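Local coordinates for heat shock protein STI1 (Saccharomyces cerevisiae, PDB 3UPV) that links Hsp70 and Hsp90 as an adaptor co-chaperone, this piece being the TPR2B domain in complex with the C-terminal part of Hsp70, at residues A47-L51 and M52-E56. Numbering follows the deposited sequence.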
ATOM      1  N   ALA A  47      -5.036  -4.505  -3.550  1.00  6.54           N
ATOM      2  CA  ALA A  47      -6.098  -5.115  -4.335  1.00  6.96           C
ATOM      3  C   ALA A  47      -7.334  -4.207  -4.507  1.00  5.29           C
ATOM      4  O   ALA A  47      -7.963  -4.133  -5.590  1.00  5.77           O
ATOM      5  CB  ALA A  47      -6.467  -6.505  -3.745  1.00  5.38           C
ATOM      6  N   LEU A  48      -7.733  -3.547  -3.426  1.00  8.72           N
ATOM      7  CA  LEU A  48      -8.830  -2.590  -3.488  1.00  7.13           C
ATOM      8  C   LEU A  48      -8.475  -1.454  -4.504  1.00  7.73           C
ATOM      9  O   LEU A  48      -9.314  -0.983  -5.217  1.00  7.24           O
ATOM     10  CB  LEU A  48      -9.057  -1.983  -2.125  1.00  7.63           C
ATOM     11  CG  LEU A  48      -9.680  -2.912  -1.070  1.00  8.03           C
ATOM     12  CD1 LEU A  48      -9.424  -2.324   0.315  1.00  8.37           C
ATOM     13  CD2 LEU A  48     -11.200  -3.009  -1.273  1.00 10.11           C
ATOM     14  N   ALA A  49      -7.229  -1.026  -4.544  1.00  8.22           N
ATOM     15  CA  ALA A  49      -6.823   0.054  -5.455  1.00  6.95           C
ATOM     16  C   ALA A  49      -6.993  -0.442  -6.914  1.00  8.22           C
ATOM     17  O   ALA A  49      -7.477   0.292  -7.782  1.00  9.38           O
ATOM     18  CB  ALA A  49      -5.333   0.421  -5.175  1.00  7.79           C
ATOM     19  N   LYS A  50      -6.698  -1.723  -7.164  1.00  7.95           N
ATOM     20  CA  LYS A  50      -6.833  -2.237  -8.531  1.00  7.15           C
ATOM     21  C   LYS A  50      -8.288  -2.246  -8.909  1.00  7.84           C
ATOM     22  O   LYS A  50      -8.648  -2.180 -10.110  1.00  8.77           O
ATOM     23  CB  LYS A  50      -6.278  -3.662  -8.690  1.00  8.15           C
ATOM     24  CG  LYS A  50      -4.740  -3.727  -8.664  1.00  9.29           C
ATOM     25  CD  LYS A  50      -4.202  -3.234 -10.041  1.00  8.08           C
ATOM     26  CE  LYS A  50      -2.700  -3.455 -10.130  1.00 10.00           C
ATOM     27  NZ  LYS A  50      -2.059  -3.069 -11.438  1.00 12.07           N
ATOM     28  N   LEU A  51      -9.120  -2.431  -7.893  1.00  7.36           N
ATOM     29  CA  LEU A  51     -10.626  -2.364  -8.030  1.00  8.52           C
ATOM     30  C   LEU A  51     -11.213  -0.941  -8.058  1.00  8.39           C
ATOM     31  O   LEU A  51     -12.429  -0.789  -8.297  1.00  8.62           O
ATOM     32  CB  LEU A  51     -11.258  -3.187  -6.904  1.00  9.04           C
ATOM     33  CG  LEU A  51     -11.038  -4.684  -7.093  1.00  7.37           C
ATOM     34  CD1 LEU A  51     -11.605  -5.316  -5.810  1.00 10.38           C
ATOM     35  CD2 LEU A  51     -11.716  -5.295  -8.312  1.00  9.94           C
ATOM     36  N   MET A  52     -10.340   0.076  -7.932  1.00  6.79           N
ATOM     37  CA  MET A  52     -10.699   1.504  -7.908  1.00  7.52           C
ATOM     38  C   MET A  52     -11.526   1.810  -6.670  1.00  7.47           C
ATOM     39  O   MET A  52     -12.391   2.695  -6.697  1.00  9.26           O
ATOM     40  CB  MET A  52     -11.420   2.009  -9.213  1.00  7.31           C
ATOM     41  CG  MET A  52     -10.819   1.398 -10.531  1.00 10.22           C
ATOM     42  SD  MET A  52      -9.125   1.992 -10.743  1.00 17.26           S
ATOM     43  CE  MET A  52      -9.308   3.569 -11.574  1.00 20.90           C
ATOM     44  N   SER A  53     -11.291   1.063  -5.592  1.00  8.45           N
ATOM     45  CA  SER A  53     -12.006   1.336  -4.312  1.00  8.51           C
ATOM     46  C   SER A  53     -11.095   2.185  -3.441  1.00 10.63           C
ATOM     47  O   SER A  53     -10.463   1.675  -2.430  1.00  9.37           O
ATOM     48  CB  SER A  53     -12.327  -0.022  -3.668  1.00  9.66           C
ATOM     49  OG  SER A  53     -13.404  -0.634  -4.378  1.00 14.53           O
ATOM     50  N   PHE A  54     -10.929   3.466  -3.833  1.00  9.19           N
ATOM     51  CA  PHE A  54      -9.873   4.275  -3.199  1.00  9.30           C
ATOM     52  C   PHE A  54     -10.008   4.677  -1.696  1.00  9.79           C
ATOM     53  O   PHE A  54      -9.036   4.639  -0.979  1.00  9.36           O
ATOM     54  CB  PHE A  54      -9.551   5.486  -4.086  1.00  7.59           C
ATOM     55  CG  PHE A  54      -8.967   5.079  -5.432  1.00  8.76           C
ATOM     56  CD1 PHE A  54      -7.706   4.490  -5.491  1.00 10.34           C
ATOM     57  CD2 PHE A  54      -9.708   5.233  -6.619  1.00 11.23           C
ATOM     58  CE1 PHE A  54      -7.157   4.095  -6.711  1.00  8.86           C
ATOM     59  CE2 PHE A  54      -9.199   4.831  -7.856  1.00 10.30           C
ATOM     60  CZ  PHE A  54      -7.895   4.252  -7.917  1.00  8.65           C
ATOM     61  N   PRO A  55     -11.170   5.099  -1.260  1.00 10.97           N
ATOM     62  CA  PRO A  55     -11.420   5.417   0.196  1.00 11.01           C
ATOM     63  C   PRO A  55     -11.026   4.222   1.083  1.00 10.89           C
ATOM     64  O   PRO A  55     -10.267   4.405   2.031  1.00 11.33           O
ATOM     65  CB  PRO A  55     -12.908   5.643   0.230  1.00 11.21           C
ATOM     66  CG  PRO A  55     -13.178   6.176  -1.158  1.00 12.00           C
ATOM     67  CD  PRO A  55     -12.389   5.305  -2.069  1.00 10.66           C
ATOM     68  N   GLU A  56     -11.475   3.012   0.695  1.00 11.16           N
ATOM     69  CA  GLU A  56     -11.090   1.753   1.387  1.00  9.67           C
ATOM     70  C   GLU A  56      -9.589   1.496   1.326  1.00 10.31           C
ATOM     71  O   GLU A  56      -8.971   1.161   2.349  1.00  9.46           O
ATOM     72  CB  GLU A  56     -11.902   0.579   0.841  1.00  8.20           C
ATOM     73  CG  GLU A  56     -13.358   0.813   1.185  1.00 13.22           C
ATOM     74  CD  GLU A  56     -14.155   1.654   0.135  1.00 15.53           C
ATOM     75  OE1 GLU A  56     -15.402   1.799   0.330  1.00 22.63           O
ATOM     76  OE2 GLU A  56     -13.587   2.124  -0.903  1.00 15.45           O
TER
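Leu48 turns its CG beside its own backbone N (chi1 -71°), and with an extended second torsion carrying CD1 onward its methyls come against the start of helix 54-67: CD1 lies 3.9 Å from CB of Glu56, and CD2 lies 4.0 Å from CB of Ser53. The Leu48 and Glu56 side chains cross at about a right angle. The glutamate offers its CB to the leucine, while a bend at its second torsion helps lead the carboxylate away. A branched leucine suits this place because its two methyls reach Ser53 and Glu56, three positions apart.

Next to this contact the chain reverses in a Schellman motif that ends helix 38-50. Met52 adopts positive phi (65°), and two amides fold back into the last turn. Ser53 N donates to Leu48 O at 2.9 Å and nearly straight (164°), while Met52 N reaches Ala49 O, also at 2.9 Å, from above the carbonyl plane. Serine is common at N-caps, but here its OG makes no capping bond; Ser53 instead supplies its CB, 3.5 Å from Leu48 O.

Phe54 brings CE1 to 4.4 Å from CB of Ala49, and its ring also packs on Ala81 and Ala84 of helix 72-84. Lys50 starts away from segment 52-56, and its NZ pairs with an acidic side chain of the bound peptide in a salt bridge outside this turn.

The contact thus forms the turn between the two helices of TPR 8: backbone bonds engage the carbonyls of Leu48 and Ala49, and apolar carbons of these residues meet those of Ser53, Phe54 and Glu56.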